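Local atomic coordinates of metal cation efflux system protein CzcD (Cupriavidus metallidurans, PDB entry 6VD9), a protein that binds and transports zinc and mediates low-level metal resistance, probably by exporting cations from the cytoplasm to the periplasm, and is represented here by its cytoplasmic C-terminal domain. Residues E9-A14 against D62-T67. Sequence-based numbering, arbitrary orientation.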
loop_
_atom_site.group_PDB
_atom_site.type_symbol
_atom_site.label_atom_id
_atom_site.label_comp_id
_atom_site.label_asym_id
_atom_site.label_seq_id
_atom_site.Cartn_x
_atom_site.Cartn_y
_atom_site.Cartn_z
ATOM N N GLU A 9 4.054 4.200 15.326
ATOM C CA GLU A 9 2.702 4.836 15.359
ATOM C C GLU A 9 2.841 6.354 15.482
ATOM O O GLU A 9 2.208 7.098 14.700
ATOM C CB GLU A 9 1.875 4.252 16.517
ATOM C CG GLU A 9 1.665 2.748 16.411
ATOM C CD GLU A 9 1.192 2.156 17.725
ATOM O OE1 GLU A 9 1.435 2.810 18.770
ATOM O OE2 GLU A 9 0.555 1.095 17.680
ATOM N N LYS A 10 3.618 6.833 16.447
ATOM C CA LYS A 10 3.815 8.287 16.680
ATOM C C LYS A 10 4.349 8.895 15.395
ATOM O O LYS A 10 3.885 9.957 14.994
ATOM C CB LYS A 10 4.768 8.520 17.864
ATOM C CG LYS A 10 5.181 9.968 18.121
ATOM C CD LYS A 10 5.900 10.236 19.484
ATOM C CE LYS A 10 6.205 11.717 19.653
ATOM N NZ LYS A 10 6.957 12.059 20.888
ATOM N N GLN A 11 5.337 8.264 14.763
ATOM C CA GLN A 11 5.992 8.917 13.612
ATOM C C GLN A 11 5.034 8.946 12.414
ATOM O O GLN A 11 5.156 9.894 11.616
ATOM C CB GLN A 11 7.330 8.254 13.289
ATOM C CG GLN A 11 8.358 8.481 14.384
ATOM C CD GLN A 11 8.538 9.949 14.682
ATOM O OE1 GLN A 11 8.560 10.791 13.786
ATOM N NE2 GLN A 11 8.652 10.254 15.964
ATOM N N ILE A 12 4.184 7.920 12.249
ATOM C CA ILE A 12 3.171 7.877 11.157
ATOM C C ILE A 12 2.217 9.062 11.370
ATOM O O ILE A 12 2.091 9.887 10.448
ATOM C CB ILE A 12 2.431 6.523 11.104
ATOM C CG1 ILE A 12 3.374 5.426 10.604
ATOM C CG2 ILE A 12 1.192 6.614 10.248
ATOM C CD1 ILE A 12 2.767 4.062 10.562
ATOM N N LEU A 13 1.634 9.173 12.567
ATOM C CA LEU A 13 0.656 10.258 12.874
ATOM C C LEU A 13 1.325 11.635 12.878
ATOM O O LEU A 13 0.610 12.641 12.668
ATOM C CB LEU A 13 -0.019 9.953 14.220
ATOM C CG LEU A 13 -1.003 8.779 14.211
ATOM C CD1 LEU A 13 -1.592 8.555 15.632
ATOM C CD2 LEU A 13 -2.113 8.931 13.176
ATOM N N ALA A 14 2.636 11.703 13.078
ATOM C CA ALA A 14 3.393 12.971 13.084
ATOM C C ALA A 14 3.675 13.424 11.653
ATOM O O ALA A 14 4.069 14.584 11.470
ATOM C CB ALA A 14 4.667 12.817 13.856
ATOM N N ASP A 62 14.819 5.647 7.696
ATOM C CA ASP A 62 15.809 6.402 8.516
ATOM C C ASP A 62 15.661 6.069 9.997
ATOM O O ASP A 62 16.694 5.883 10.686
ATOM C CB ASP A 62 15.657 7.906 8.332
ATOM C CG ASP A 62 16.052 8.367 6.948
ATOM O OD1 ASP A 62 16.949 7.729 6.364
ATOM O OD2 ASP A 62 15.434 9.331 6.452
ATOM N N LYS A 63 14.426 6.039 10.494
ATOM C CA LYS A 63 14.160 5.945 11.940
ATOM C C LYS A 63 14.073 4.482 12.372
ATOM O O LYS A 63 14.376 4.226 13.546
ATOM C CB LYS A 63 12.934 6.796 12.269
ATOM C CG LYS A 63 13.053 8.246 11.802
ATOM C CD LYS A 63 12.182 9.221 12.556
ATOM C CE LYS A 63 12.705 10.639 12.490
ATOM N NZ LYS A 63 11.677 11.621 12.887
ATOM N N PHE A 64 13.642 3.548 11.507
ATOM C CA PHE A 64 13.319 2.160 11.924
ATOM C C PHE A 64 14.047 1.121 11.074
ATOM O O PHE A 64 13.867 -0.049 11.380
ATOM C CB PHE A 64 11.797 1.932 11.924
ATOM C CG PHE A 64 11.080 2.945 12.767
ATOM C CD1 PHE A 64 11.194 2.891 14.153
ATOM C CD2 PHE A 64 10.358 3.982 12.198
ATOM C CE1 PHE A 64 10.581 3.847 14.938
ATOM C CE2 PHE A 64 9.744 4.938 12.995
ATOM C CZ PHE A 64 9.855 4.866 14.367
ATOM N N ASP A 65 14.779 1.513 10.015
ATOM C CA ASP A 65 15.478 0.560 9.124
ATOM C C ASP A 65 14.457 -0.368 8.472
ATOM O O ASP A 65 14.778 -1.582 8.241
ATOM C CB ASP A 65 16.612 -0.153 9.877
ATOM C CG ASP A 65 17.645 0.827 10.428
ATOM O OD1 ASP A 65 18.245 1.599 9.626
ATOM O OD2 ASP A 65 17.829 0.843 11.669
ATOM N N ILE A 66 13.281 0.176 8.137
ATOM C CA ILE A 66 12.208 -0.604 7.451
ATOM C C ILE A 66 12.163 -0.145 5.998
ATOM O O ILE A 66 11.853 1.042 5.743
ATOM C CB ILE A 66 10.850 -0.449 8.157
ATOM C CG1 ILE A 66 10.943 -0.871 9.622
ATOM C CG2 ILE A 66 9.777 -1.228 7.406
ATOM C CD1 ILE A 66 9.641 -0.754 10.404
ATOM N N THR A 67 12.509 -1.027 5.074
ATOM C CA THR A 67 12.596 -0.678 3.634
ATOM C C THR A 67 11.688 -1.578 2.786
ATOM O O THR A 67 11.725 -1.407 1.549
ATOM C CB THR A 67 14.041 -0.734 3.128
ATOM O OG1 THR A 67 14.475 -2.086 3.227
ATOM C CG2 THR A 67 14.983 0.158 3.901
#
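Gln11 reaches from helix 5-13 toward the last turn of helix 53-64 and meets two neighbouring residues there, offering its amide oxygen to Lys63 and its CB and CG to Phe64. The polar half is slight: Lys63 NZ gives a weak hydrogen bond to Gln11 OE1, 3.3 Å long. Beyond CG the lysine runs out extended and crosses the glutamine at about a right angle, bringing its ammonium to the oxygen. The glutamine itself is kinked, with chi2 at -55°, so its amide folds back from the line of CB and CG; Gln11 NE2 makes a second weak hydrogen bond, to Glu7 one turn earlier on the same helix.

Nearer the backbone, Gln11 CG comes up to the edge of the Phe64 ring, near its plane, and lies 3.9 Å from Phe64 CZ. Gln11 CB approaches the same rim, 4.1 Å from Phe64 CE2. The two helices belong to the dimerisation domain of a cation diffusion facilitator, a small alpha-beta fold in which both pack with a three-stranded mixed sheet; this contact is plain packing between them at the surface. Phe64 also touches Glu7 and Val8 of helix 5-13, and Met59 meets both Phe64 and Gln11. One face of the Phe64 ring carries Lys63 CB, 3.7 Å above the plane and displaced toward the rim. Helix 53-64 stops just after Phe64: Asp65 takes a positive phi of 61°, and the chain continues to Ile66, whose side chain rests on Ala34 and Leu36 of strand 34-42.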